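Local coordinates for protein 2-hydroxy-3-oxopropionate reductase (Polaromonas sp. JS666, PDB 4DLL) that probably catalyses the reversible NAD(P)H-dependent reduction of 2-hydroxy-3-oxopropionate (tartronate semialdehyde) to D-glycerate, at residues R32-L37 with R48-A53; W60-A65 with S93-G98; G195-L200 with L273-E278; G211-A216 with S241-L246; R254-R259 with L309-A314. One frame throughout, in Å; residues are numbered along the deposited sequence.

How the contacts relate
Contacts 1 and 2 belong to the nucleotide-binding domain, contacts 3, 4 and 5 to the helical half. Contacts 1 and 2 have centres about 15 Å apart and are joined at the end of the sheet, where Leu-37 O lies 2.8 Å from Met-94 N, a probable hydrogen bond. Contact 2 holds the sulfate, at what is probably the cofactor end of this domain. Contact 3 comes within about 8 Å of contact 2, nearest atoms. It shares helix 194-222 with contact 4, their centres about 23 Å apart, and both meet the second subunit. Contacts 4 and 5, with centres about 12 Å apart, touch where Ala-214 packs on Phe-310.

Contact 1: residues R32-L37 with R48-A53; sequences RKITFL and RRLCEA
Leu-50 of helix 43-52 reaches onto Ile-34 and Phe-36 of strand 33-37, and everything that meets between the two segments meets at one methyl. From CB the chain leaves with CG anti to the backbone N (chi1 -151°), which carries the fork off the helix toward the sheet. At CG it divides, and CD2 is the branch that lands between the two strand residues. It sits 3.7 Å from CZ of Phe-36 and 3.8 Å from the adjoining CE1, approaching the ring obliquely. CD2 of Leu-50 also lies 3.8 Å from CG2 of Ile-34, roughly at right angles to its approach to the ring, with CB of that isoleucine slightly farther. Ile-34 and Phe-36 are alternate residues of the strand, so both point to the same face of the sheet.

The leucine is closed in further by Leu-57 of the neighbouring strand and by Leu-179, Val-182 and Phe-183 of helix 170-183. This is the first strand and helix of a beta-alpha-beta unit in a Rossmann-type domain. Between these segments carbon meets carbon alone, so the fit here rests on shape and probably on the exclusion of water, with no directional bond.

Contact 2: residues W60-A65 with S93-G98; sequences WNRTPA and SMLENG. With SO4 (sulfate ion), chain C.
The backbones that carry Trp-60 and Arg-62 on one side and Leu-95 and Glu-96 on the other stand well apart: the nearest CA pair, Trp-60 with Ser-93, is 9.8 Å distant. The first runs off strand 56-60 into helix 64-71, the second off strand 90-93 into helix 98-107, and side chains bridge the gap.

At the exposed end, Arg-62 NH2 gives a hydrogen bond to Glu-96 OE2 at 3.2 Å within a salt bridge, meeting the oxygen on its syn side; a second bond, to OE1, is weak. The carboxylate stands at the guanidinium edge, planes 83° apart, where the bend of the arginine at chi3 (-86°) brings NH2. Toward the buried side, Leu-95 CD2 lies 3.6 Å from Arg-62 NH2 and, at the ring edge of Trp-60, 4.1 Å from CZ3.

A sulfate, probably from the crystallisation liquor, lies over one face of the same guanidinium. Its O3 takes a hydrogen bond from Arg-62 N at 2.9 Å, and Thr-39 N binds the ion too. Asn-61 ND2 donates to Thr-63 O at 3.0 Å; an alanine here would probably leave that carbonyl without its side-chain donor and the turn before helix 64-71 freer to shift.

An arginine in the loop after the second strand, with an anion at its backbone N and guanidinium, is consistent with the site where NADP-dependent Rossmann-fold dehydrogenases bind the adenosine 2'-phosphate.

Contact 3: residues G195-L200 with L273-E278; sequences GQLTKL and LATAQE
Thr-275 is met by two leucines of helix 194-222, one for each of its branches. Leu-200 brings CD1 to 3.4 Å from OG1 of Thr-275, with CB of the threonine at 4.0 Å from the same methyl. Leu-197, one turn earlier, touches more lightly, its CD1 lying 4.1 Å from CG2 of Thr-275. The threonine's chi1 of -60° places CG2 anti to its backbone N and OG1 beside that N, and this spreads the two branches toward different leucines.

The hydroxyl has its polar partner within its own helix, a hydrogen bond with Asn-271 O, which probably helps to hold this rotamer. Around this core, Pro-128 of helix 128-140 packs on both Leu-200 and Thr-275, and so does Phe-219 of the second subunit; Ala-225 of that subunit lies on Leu-197. The start of helix 194-222 is itself tied down by Asp-147, whose OD2 accepts from Gln-196 N.

The two helices thus pack as part of the dimer interface. Between them the contact is mainly van der Waals: the hydroxyl meets a methyl across the gap while its polarity is spent inside helix 262-278, which lets a threonine sit buried among apolar groups.

Contact 4: residues G211-A216 with S241-L246; sequences GAVAEA and SRVLQL
Val-213, on the long helix 194-222, presents one methyl to Val-243 and the other to Leu-244 of the short helix 242-245. This is helix-to-helix packing in the all-helical half of a dehydrogenase of the 3-hydroxyisobutyrate type, and the short helix opens with a serine N-cap.

That cap is Ser-241. Its OG accepts a nearly straight hydrogen bond from Leu-244 N, 2.8 Å long with an angle of 169° at the hydrogen, and so satisfies an amide of the first turn. The same serine packs against Ser-241 of the second subunit, which puts the cap right at the dimer interface.

Arg-242 reaches to that subunit, its NH1 hydrogen-bonded to Gly-236 O of the other chain. Val-243 follows and leans back on the long helix: its CG1 is 4.3 Å from CG2 of Val-213, and the side chain also touches Thr-209 and Ile-210, with Phe-238 of the second subunit alongside.

At Leu-244 the backbones come nearest, its CA 6.4 Å from that of Val-213. The leucine extends CG anti to its N (chi1 172°) and crosses the valine at about a right angle, CD1 resting 4.1 Å from CG1 of Val-213. Lys-231 and Ile-234 of helix 227-234 also touch it, so the side chain is shared between two helices. Past it, Gln-245 N bonds back to Ser-241 O, and at the end of the segment Leu-246 N closes 2.9 Å from Arg-242 O.

Contact 5: residues R254-R259 with L309-A314; sequences RDFAPR and LFVELA
Phe-256 and Phe-310 form the aromatic part, an oblique pair with ring centroids 5.4 Å apart and planes inclined at 40°. The closest approach is CZ of Phe-256 to CD1 of Phe-310, 3.4 Å. Phe-310 gets there by swinging CG anti to its backbone N (chi1 -174°), off the helix toward the loop.

The aliphatic partner is Val-311, whose CG2 lies 3.6 Å from CD2 of Phe-256, approaching that ring obliquely.

A charged group closes the far end: one guanidinium face of Arg-254 lies against the rim of the Phe-310 ring, the planes 74° apart, with NE 3.3 Å from CE1 of Phe-310. A serine in place of Phe-310 would probably leave Phe-256 and this guanidinium face without the ring they share, opening a gap between loop and helix.

No polar bond joins the two segments; within the loop Arg-259 NH2 forms a salt bridge with Asp-255 OD2 at 3.1 Å, and its backbone N is held by Asp-305 OD1.

Loop 254-259 links helix 247-252 to helix 262-278. Phe-310 is wedged among Ala-214 and Leu-218 of helix 194-222, Met-251 of helix 247-252 and Met-227 of helix 227-234, which pins helix 309-315 into the bundle.

Contact 1: residues R32-L37 with R48-A53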
# COMPACT_ATOMS: atom_id res chain seq x y z
N ARG A 32 -24.88 -9.84 27.01
CA ARG A 32 -24.07 -9.62 28.19
C ARG A 32 -23.06 -10.80 28.35
O ARG A 32 -21.90 -10.61 28.73
CB ARG A 32 -24.98 -9.46 29.44
CG ARG A 32 -24.26 -9.02 30.75
N LYS A 33 -23.49 -12.00 28.03
CA LYS A 33 -22.57 -13.15 28.24
C LYS A 33 -21.76 -13.45 26.96
O LYS A 33 -22.33 -13.88 25.98
CB LYS A 33 -23.35 -14.37 28.71
CG LYS A 33 -23.42 -14.53 30.23
CD LYS A 33 -24.80 -15.02 30.67
NZ LYS A 33 -27.21 -16.37 31.83
N ILE A 34 -20.45 -13.18 26.97
CA ILE A 34 -19.55 -13.49 25.87
C ILE A 34 -18.62 -14.71 26.11
O ILE A 34 -17.99 -14.83 27.15
CB ILE A 34 -18.72 -12.28 25.48
CG1 ILE A 34 -19.60 -11.02 25.41
CG2 ILE A 34 -18.01 -12.52 24.14
CD1 ILE A 34 -20.83 -11.13 24.49
N THR A 35 -18.56 -15.61 25.12
CA THR A 35 -17.57 -16.69 25.16
C THR A 35 -16.47 -16.53 24.07
O THR A 35 -16.77 -16.24 22.91
CB THR A 35 -18.30 -18.05 25.03
OG1 THR A 35 -19.24 -18.21 26.11
CG2 THR A 35 -17.30 -19.23 25.03
N PHE A 36 -15.20 -16.66 24.45
CA PHE A 36 -14.13 -16.90 23.48
C PHE A 36 -13.86 -18.38 23.41
O PHE A 36 -13.90 -19.08 24.42
CB PHE A 36 -12.80 -16.19 23.83
CG PHE A 36 -12.82 -14.71 23.60
CD1 PHE A 36 -13.99 -14.07 23.19
CD2 PHE A 36 -11.69 -13.93 23.88
CE1 PHE A 36 -14.04 -12.68 22.99
CE2 PHE A 36 -11.72 -12.52 23.67
CZ PHE A 36 -12.91 -11.91 23.23
N LEU A 37 -13.58 -18.80 22.18
CA LEU A 37 -13.10 -20.11 21.82
C LEU A 37 -11.72 -19.91 21.17
O LEU A 37 -11.64 -19.42 20.09
CB LEU A 37 -14.07 -20.71 20.80
CG LEU A 37 -15.18 -21.65 21.24
CD1 LEU A 37 -15.82 -21.32 22.52
CD2 LEU A 37 -16.24 -21.91 20.19
N ARG A 48 -9.61 -7.89 27.40
CA ARG A 48 -9.45 -6.90 28.42
C ARG A 48 -10.36 -5.68 28.09
O ARG A 48 -11.01 -5.13 28.98
CB ARG A 48 -7.95 -6.59 28.53
CG ARG A 48 -7.51 -5.35 29.31
CD ARG A 48 -6.40 -4.64 28.50
NE ARG A 48 -5.67 -3.64 29.28
N ARG A 49 -10.48 -5.32 26.81
CA ARG A 49 -11.41 -4.24 26.49
C ARG A 49 -12.82 -4.72 26.73
O ARG A 49 -13.71 -3.94 27.05
CB ARG A 49 -11.23 -3.75 25.06
CG ARG A 49 -9.81 -3.41 24.70
CD ARG A 49 -9.75 -2.60 23.44
NE ARG A 49 -9.72 -1.18 23.74
CZ ARG A 49 -10.75 -0.33 23.58
NH1 ARG A 49 -11.92 -0.74 23.11
NH2 ARG A 49 -10.58 0.96 23.89
N LEU A 50 -13.01 -6.03 26.58
CA LEU A 50 -14.29 -6.64 26.74
C LEU A 50 -14.77 -6.57 28.20
O LEU A 50 -15.87 -6.09 28.49
CB LEU A 50 -14.23 -8.09 26.28
CG LEU A 50 -15.55 -8.58 25.75
CD1 LEU A 50 -15.94 -7.63 24.64
CD2 LEU A 50 -15.37 -9.97 25.22
N CYS A 51 -13.93 -7.06 29.10
CA CYS A 51 -14.18 -6.92 30.54
C CYS A 51 -14.30 -5.43 30.91
O CYS A 51 -15.25 -5.06 31.55
CB CYS A 51 -13.11 -7.63 31.34
SG CYS A 51 -12.84 -9.30 30.70
N GLU A 52 -13.37 -4.60 30.44
CA GLU A 52 -13.48 -3.14 30.64
C GLU A 52 -14.78 -2.51 30.15
O GLU A 52 -15.16 -1.46 30.64
CB GLU A 52 -12.31 -2.39 30.02
CG GLU A 52 -11.01 -2.53 30.76
CD GLU A 52 -9.89 -1.96 29.96
OE1 GLU A 52 -9.72 -0.72 29.93
OE2 GLU A 52 -9.17 -2.75 29.33
N ALA A 53 -15.47 -3.12 29.19
CA ALA A 53 -16.78 -2.62 28.78
C ALA A 53 -17.89 -3.24 29.63
O ALA A 53 -19.09 -2.95 29.45
CB ALA A 53 -17.02 -2.88 27.31

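Contact 2: residues W60-A65 with S93-G98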
# COMPACT_ATOMS: atom_id res chain seq x y z
N TRP A 60 -12.75 -20.93 26.54
CA TRP A 60 -12.16 -22.25 26.43
C TRP A 60 -10.91 -22.05 25.57
O TRP A 60 -10.95 -21.36 24.57
CB TRP A 60 -13.13 -23.23 25.77
CG TRP A 60 -12.47 -24.50 25.41
CD1 TRP A 60 -12.21 -25.56 26.25
CD2 TRP A 60 -11.91 -24.83 24.14
NE1 TRP A 60 -11.51 -26.54 25.56
CE2 TRP A 60 -11.32 -26.13 24.26
CE3 TRP A 60 -11.84 -24.17 22.90
CZ2 TRP A 60 -10.70 -26.78 23.19
CZ3 TRP A 60 -11.23 -24.82 21.83
CH2 TRP A 60 -10.66 -26.12 21.98
N ASN A 61 -9.76 -22.59 25.97
CA ASN A 61 -8.58 -22.40 25.17
C ASN A 61 -7.59 -23.54 25.46
O ASN A 61 -7.92 -24.41 26.23
CB ASN A 61 -8.00 -21.00 25.39
CG ASN A 61 -7.22 -20.87 26.68
OD1 ASN A 61 -7.62 -21.36 27.71
ND2 ASN A 61 -6.08 -20.24 26.61
N ARG A 62 -6.43 -23.51 24.81
CA ARG A 62 -5.50 -24.64 24.78
C ARG A 62 -4.17 -24.25 25.39
O ARG A 62 -3.26 -25.06 25.44
CB ARG A 62 -5.30 -25.09 23.33
CG ARG A 62 -6.58 -25.60 22.66
CD ARG A 62 -6.36 -26.10 21.19
NE ARG A 62 -6.42 -25.02 20.17
CZ ARG A 62 -7.06 -23.87 20.33
NH1 ARG A 62 -7.75 -23.63 21.45
NH2 ARG A 62 -7.01 -22.95 19.37
N THR A 63 -4.05 -23.02 25.86
CA THR A 63 -2.76 -22.51 26.31
C THR A 63 -2.84 -21.88 27.72
O THR A 63 -3.47 -20.82 27.93
CB THR A 63 -2.07 -21.64 25.22
OG1 THR A 63 -0.71 -21.42 25.57
CG2 THR A 63 -2.73 -20.32 25.05
N PRO A 64 -2.25 -22.59 28.71
CA PRO A 64 -2.30 -22.29 30.15
C PRO A 64 -1.99 -20.87 30.57
O PRO A 64 -2.68 -20.34 31.43
CB PRO A 64 -1.25 -23.27 30.71
CG PRO A 64 -1.43 -24.49 29.82
CD PRO A 64 -1.50 -23.84 28.45
N ALA A 65 -0.97 -20.24 29.98
CA ALA A 65 -0.50 -18.93 30.44
C ALA A 65 -1.44 -17.81 29.97
O ALA A 65 -1.55 -16.75 30.62
CB ALA A 65 0.93 -18.67 29.95
N SER A 93 -15.41 -17.38 18.09
CA SER A 93 -14.23 -18.21 17.71
C SER A 93 -12.96 -17.46 17.23
O SER A 93 -12.97 -16.68 16.29
CB SER A 93 -14.62 -19.32 16.70
OG SER A 93 -13.49 -19.71 15.92
N MSE A 94 -11.83 -17.75 17.88
CA MSE A 94 -10.55 -17.22 17.46
C MSE A 94 -9.61 -18.40 17.19
O MSE A 94 -8.41 -18.43 17.51
CB MSE A 94 -10.02 -16.29 18.53
CG MSE A 94 -10.89 -15.03 18.63
SE MSE A 94 -10.25 -13.94 20.06
CE MSE A 94 -11.33 -12.29 19.88
N LEU A 95 -10.20 -19.41 16.58
CA LEU A 95 -9.50 -20.62 16.29
C LEU A 95 -8.67 -20.46 14.99
O LEU A 95 -8.75 -19.44 14.32
CB LEU A 95 -10.52 -21.74 16.19
CG LEU A 95 -11.33 -21.90 17.46
CD1 LEU A 95 -12.51 -22.80 17.23
CD2 LEU A 95 -10.43 -22.48 18.52
N GLU A 96 -7.88 -21.48 14.66
CA GLU A 96 -6.86 -21.39 13.60
C GLU A 96 -7.41 -21.47 12.19
O GLU A 96 -7.12 -20.62 11.35
CB GLU A 96 -5.81 -22.52 13.74
CG GLU A 96 -4.78 -22.33 14.86
CD GLU A 96 -5.24 -22.89 16.23
OE1 GLU A 96 -6.25 -23.65 16.26
OE2 GLU A 96 -4.60 -22.55 17.27
N ASN A 97 -8.17 -22.53 11.94
CA ASN A 97 -8.62 -22.83 10.61
C ASN A 97 -9.96 -23.54 10.63
O ASN A 97 -10.53 -23.83 11.70
CB ASN A 97 -7.58 -23.70 9.88
CG ASN A 97 -7.31 -25.02 10.61
OD1 ASN A 97 -8.24 -25.77 10.95
ND2 ASN A 97 -6.05 -25.29 10.87
N GLY A 98 -10.42 -23.83 9.41
CA GLY A 98 -11.68 -24.49 9.13
C GLY A 98 -11.94 -25.80 9.80
O GLY A 98 -13.05 -25.99 10.29
S SO4 C . -5.29 -20.66 22.35
O1 SO4 C . -5.54 -19.86 21.14
O2 SO4 C . -4.84 -19.69 23.36
O3 SO4 C . -6.47 -21.45 22.71
O4 SO4 C . -4.23 -21.61 22.08

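Contact 3: residues G195-L200 with L273-E278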
# COMPACT_ATOMS: atom_id res chain seq x y z
N GLY A 195 -17.39 -11.68 4.78
CA GLY A 195 -16.35 -11.18 5.63
C GLY A 195 -15.11 -11.94 5.26
O GLY A 195 -14.08 -11.34 5.03
N GLN A 196 -15.19 -13.28 5.19
CA GLN A 196 -13.98 -14.04 4.81
C GLN A 196 -13.47 -13.65 3.45
O GLN A 196 -12.27 -13.62 3.20
CB GLN A 196 -14.17 -15.55 4.87
CG GLN A 196 -14.58 -16.02 6.23
CD GLN A 196 -13.48 -15.88 7.28
OE1 GLN A 196 -13.73 -16.03 8.48
NE2 GLN A 196 -12.27 -15.56 6.84
N LEU A 197 -14.39 -13.29 2.58
CA LEU A 197 -13.99 -12.92 1.25
C LEU A 197 -13.31 -11.59 1.27
O LEU A 197 -12.39 -11.38 0.50
CB LEU A 197 -15.21 -12.90 0.35
CG LEU A 197 -15.03 -12.46 -1.08
CD1 LEU A 197 -14.87 -13.72 -1.92
CD2 LEU A 197 -16.24 -11.63 -1.47
N THR A 198 -13.81 -10.66 2.10
CA THR A 198 -13.17 -9.32 2.18
C THR A 198 -11.84 -9.53 2.87
O THR A 198 -10.86 -8.96 2.50
CB THR A 198 -14.07 -8.28 2.90
OG1 THR A 198 -15.28 -8.20 2.18
CG2 THR A 198 -13.47 -6.89 2.93
N LYS A 199 -11.84 -10.37 3.90
CA LYS A 199 -10.60 -10.79 4.47
C LYS A 199 -9.51 -11.28 3.44
O LYS A 199 -8.35 -10.89 3.59
CB LYS A 199 -10.75 -11.72 5.64
CG LYS A 199 -9.41 -12.10 6.35
CD LYS A 199 -8.57 -10.92 7.02
CE LYS A 199 -7.61 -11.47 8.13
NZ LYS A 199 -6.54 -10.51 8.35
N LEU A 200 -9.89 -12.00 2.39
CA LEU A 200 -8.84 -12.60 1.50
C LEU A 200 -8.41 -11.50 0.52
O LEU A 200 -7.23 -11.36 0.23
CB LEU A 200 -9.38 -13.85 0.71
CG LEU A 200 -9.70 -15.13 1.44
CD1 LEU A 200 -10.58 -16.19 0.61
CD2 LEU A 200 -8.41 -15.74 2.03
N LEU A 273 -6.61 -18.22 -3.65
CA LEU A 273 -6.53 -18.83 -4.95
C LEU A 273 -7.57 -19.95 -5.13
O LEU A 273 -8.13 -20.06 -6.22
CB LEU A 273 -5.10 -19.29 -5.25
CG LEU A 273 -4.06 -18.21 -5.54
CD1 LEU A 273 -2.77 -18.90 -5.90
CD2 LEU A 273 -4.47 -17.18 -6.68
N ALA A 274 -7.88 -20.69 -4.07
CA ALA A 274 -8.92 -21.71 -4.03
C ALA A 274 -10.28 -21.10 -4.19
O ALA A 274 -11.17 -21.61 -4.93
CB ALA A 274 -8.87 -22.48 -2.73
N THR A 275 -10.46 -19.99 -3.51
CA THR A 275 -11.67 -19.20 -3.71
C THR A 275 -11.72 -18.69 -5.11
O THR A 275 -12.80 -18.70 -5.73
CB THR A 275 -11.75 -18.04 -2.69
OG1 THR A 275 -11.76 -18.64 -1.41
CG2 THR A 275 -13.02 -17.23 -2.87
N ALA A 276 -10.61 -18.21 -5.64
CA ALA A 276 -10.70 -17.71 -7.05
C ALA A 276 -11.15 -18.83 -8.05
O ALA A 276 -11.96 -18.56 -8.92
CB ALA A 276 -9.45 -17.07 -7.48
N GLN A 277 -10.66 -20.07 -7.90
CA GLN A 277 -10.97 -21.02 -8.92
C GLN A 277 -12.40 -21.50 -8.80
O GLN A 277 -13.00 -21.89 -9.80
CB GLN A 277 -9.93 -22.18 -9.03
CG GLN A 277 -10.17 -23.37 -8.24
CD GLN A 277 -11.31 -24.25 -8.74
OE1 GLN A 277 -11.23 -24.90 -9.78
NE2 GLN A 277 -12.33 -24.32 -7.96
N GLU A 278 -12.94 -21.43 -7.57
CA GLU A 278 -14.33 -21.73 -7.31
C GLU A 278 -15.30 -20.64 -7.81
O GLU A 278 -16.40 -20.96 -8.31
CB GLU A 278 -14.53 -22.02 -5.82
CG GLU A 278 -15.99 -22.29 -5.36
CD GLU A 278 -16.22 -21.73 -3.94
OE1 GLU A 278 -15.38 -22.03 -3.04
OE2 GLU A 278 -17.21 -20.97 -3.74

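Contact 4: residues G211-A216 with S241-L246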
# COMPACT_ATOMS: atom_id res chain seq x y z
N GLY A 211 5.81 -7.63 -0.82
CA GLY A 211 6.79 -7.90 -1.88
C GLY A 211 7.14 -6.67 -2.71
O GLY A 211 8.31 -6.45 -3.04
N ALA A 212 6.15 -5.85 -3.03
CA ALA A 212 6.45 -4.59 -3.69
C ALA A 212 7.45 -3.72 -2.85
O ALA A 212 8.30 -3.01 -3.38
CB ALA A 212 5.15 -3.83 -3.90
N VAL A 213 7.27 -3.72 -1.56
CA VAL A 213 8.09 -2.88 -0.73
C VAL A 213 9.49 -3.55 -0.58
O VAL A 213 10.47 -2.87 -0.49
CB VAL A 213 7.40 -2.58 0.60
CG1 VAL A 213 8.43 -2.14 1.68
CG2 VAL A 213 6.25 -1.54 0.40
N ALA A 214 9.58 -4.88 -0.59
CA ALA A 214 10.86 -5.50 -0.37
C ALA A 214 11.64 -5.27 -1.65
O ALA A 214 12.81 -4.87 -1.62
CB ALA A 214 10.72 -6.99 -0.07
N GLU A 215 10.96 -5.48 -2.78
CA GLU A 215 11.62 -5.35 -4.05
C GLU A 215 12.11 -3.95 -4.42
O GLU A 215 13.18 -3.80 -5.00
CB GLU A 215 10.74 -5.87 -5.14
CG GLU A 215 11.45 -5.78 -6.46
CD GLU A 215 10.93 -6.80 -7.39
OE1 GLU A 215 11.13 -7.97 -7.06
OE2 GLU A 215 10.32 -6.41 -8.41
N ALA A 216 11.33 -2.93 -4.06
CA ALA A 216 11.78 -1.59 -4.32
C ALA A 216 12.89 -1.13 -3.36
O ALA A 216 13.78 -0.40 -3.76
CB ALA A 216 10.60 -0.61 -4.41
N SER A 241 2.09 3.58 2.59
CA SER A 241 1.10 2.57 2.97
C SER A 241 1.28 2.10 4.43
O SER A 241 2.32 2.37 5.04
CB SER A 241 1.21 1.39 2.05
OG SER A 241 2.31 0.57 2.41
N ARG A 242 0.29 1.41 5.00
CA ARG A 242 0.46 0.81 6.32
C ARG A 242 1.54 -0.31 6.25
O ARG A 242 2.32 -0.45 7.18
CB ARG A 242 -0.88 0.25 6.88
CG ARG A 242 -0.83 -0.18 8.40
CD ARG A 242 -0.89 1.11 9.29
NE ARG A 242 -1.96 1.97 8.76
CZ ARG A 242 -3.26 1.82 9.11
NH1 ARG A 242 -3.60 0.88 10.02
NH2 ARG A 242 -4.21 2.61 8.55
N VAL A 243 1.64 -1.00 5.11
CA VAL A 243 2.69 -2.02 4.93
C VAL A 243 4.11 -1.42 4.90
O VAL A 243 5.03 -1.98 5.57
CB VAL A 243 2.41 -2.91 3.73
CG1 VAL A 243 3.71 -3.66 3.22
CG2 VAL A 243 1.30 -3.90 4.08
N LEU A 244 4.29 -0.30 4.17
CA LEU A 244 5.61 0.36 4.19
C LEU A 244 6.01 0.76 5.61
O LEU A 244 7.11 0.44 6.04
CB LEU A 244 5.65 1.60 3.28
CG LEU A 244 6.88 2.52 3.30
CD1 LEU A 244 8.16 1.75 2.91
CD2 LEU A 244 6.71 3.75 2.34
N GLN A 245 5.13 1.45 6.34
CA GLN A 245 5.46 1.90 7.69
C GLN A 245 5.63 0.75 8.70
O GLN A 245 6.45 0.85 9.61
CB GLN A 245 4.40 2.87 8.24
CG GLN A 245 4.16 4.12 7.31
CD GLN A 245 5.48 4.93 7.01
OE1 GLN A 245 5.83 5.21 5.84
NE2 GLN A 245 6.20 5.29 8.08
N LEU A 246 4.84 -0.34 8.58
CA LEU A 246 4.99 -1.37 9.60
C LEU A 246 6.06 -2.35 9.17
O LEU A 246 7.15 -2.30 9.69
CB LEU A 246 3.68 -2.07 9.95
CG LEU A 246 3.71 -3.14 11.06
CD1 LEU A 246 3.56 -2.49 12.51
CD2 LEU A 246 2.62 -4.22 10.82

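Contact 5: residues R254-R259 with L309-A314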
# COMPACT_ATOMS: atom_id res chain seq x y z
N ARG A 254 16.41 -5.36 9.61
CA ARG A 254 16.35 -6.83 9.50
C ARG A 254 15.64 -7.60 10.65
O ARG A 254 16.08 -8.69 11.06
CB ARG A 254 17.74 -7.41 9.26
CG ARG A 254 18.47 -6.85 8.09
CD ARG A 254 17.69 -7.13 6.86
NE ARG A 254 18.46 -6.95 5.63
CZ ARG A 254 18.73 -5.79 5.06
NH1 ARG A 254 18.33 -4.63 5.61
NH2 ARG A 254 19.42 -5.78 3.93
N ASP A 255 14.53 -7.06 11.15
CA ASP A 255 13.80 -7.65 12.28
C ASP A 255 12.66 -8.57 11.79
O ASP A 255 11.51 -8.12 11.62
CB ASP A 255 13.24 -6.53 13.14
CG ASP A 255 12.49 -7.04 14.33
OD1 ASP A 255 12.64 -8.25 14.68
OD2 ASP A 255 11.75 -6.22 14.93
N PHE A 256 12.96 -9.83 11.56
CA PHE A 256 11.98 -10.71 10.98
C PHE A 256 11.35 -11.66 12.01
O PHE A 256 10.79 -12.70 11.64
CB PHE A 256 12.54 -11.38 9.71
CG PHE A 256 12.95 -10.36 8.62
CD1 PHE A 256 12.07 -9.32 8.22
CD2 PHE A 256 14.23 -10.41 8.04
CE1 PHE A 256 12.46 -8.36 7.25
CE2 PHE A 256 14.63 -9.44 7.05
CZ PHE A 256 13.75 -8.42 6.67
N ALA A 257 11.43 -11.32 13.29
CA ALA A 257 10.74 -12.12 14.31
C ALA A 257 9.23 -12.14 14.04
O ALA A 257 8.65 -11.11 13.74
CB ALA A 257 11.04 -11.62 15.72
N PRO A 258 8.62 -13.33 14.12
CA PRO A 258 7.23 -13.52 13.65
C PRO A 258 6.16 -12.82 14.49
O PRO A 258 6.13 -13.00 15.69
CB PRO A 258 7.06 -15.04 13.70
CG PRO A 258 8.06 -15.50 14.73
CD PRO A 258 9.24 -14.62 14.52
N ARG A 259 5.30 -12.03 13.87
CA ARG A 259 4.07 -11.61 14.58
C ARG A 259 2.87 -12.37 13.97
O ARG A 259 2.05 -12.99 14.68
CB ARG A 259 3.85 -10.10 14.62
CG ARG A 259 5.05 -9.23 14.26
CD ARG A 259 6.16 -9.10 15.28
NE ARG A 259 7.44 -8.99 14.56
CZ ARG A 259 8.36 -8.05 14.73
NH1 ARG A 259 8.19 -7.06 15.60
NH2 ARG A 259 9.46 -8.08 13.98
N LEU A 309 9.56 -12.00 3.59
CA LEU A 309 9.60 -12.27 2.14
C LEU A 309 10.73 -11.52 1.47
O LEU A 309 11.27 -11.97 0.45
CB LEU A 309 8.24 -11.94 1.48
CG LEU A 309 8.15 -12.01 -0.03
CD1 LEU A 309 8.12 -13.48 -0.47
CD2 LEU A 309 6.94 -11.25 -0.59
N PHE A 310 11.06 -10.38 2.04
CA PHE A 310 12.32 -9.70 1.82
C PHE A 310 13.49 -10.69 1.72
O PHE A 310 14.30 -10.62 0.79
CB PHE A 310 12.54 -8.82 3.03
CG PHE A 310 13.71 -7.92 2.96
CD1 PHE A 310 14.94 -8.32 3.49
CD2 PHE A 310 13.57 -6.62 2.48
CE1 PHE A 310 16.05 -7.47 3.48
CE2 PHE A 310 14.66 -5.76 2.45
CZ PHE A 310 15.92 -6.19 2.95
N VAL A 311 13.58 -11.62 2.68
CA VAL A 311 14.69 -12.57 2.72
C VAL A 311 14.70 -13.39 1.43
O VAL A 311 15.73 -13.46 0.74
CB VAL A 311 14.71 -13.42 4.02
CG1 VAL A 311 15.84 -14.40 4.00
CG2 VAL A 311 14.83 -12.51 5.24
N GLU A 312 13.54 -13.95 1.07
CA GLU A 312 13.39 -14.67 -0.20
C GLU A 312 13.92 -13.84 -1.35
O GLU A 312 14.65 -14.34 -2.18
CB GLU A 312 11.92 -15.03 -0.47
N LEU A 313 13.57 -12.55 -1.38
CA LEU A 313 13.92 -11.71 -2.53
C LEU A 313 15.35 -11.14 -2.51
O LEU A 313 15.96 -10.93 -3.57
CB LEU A 313 12.89 -10.60 -2.77
CG LEU A 313 11.45 -10.94 -3.16
CD1 LEU A 313 10.70 -9.62 -3.29
CD2 LEU A 313 11.36 -11.71 -4.47
N ALA A 314 15.87 -10.88 -1.31
CA ALA A 314 17.30 -10.63 -1.17
C ALA A 314 18.15 -11.77 -1.78
O ALA A 314 18.90 -11.52 -2.75
CB ALA A 314 17.69 -10.39 0.28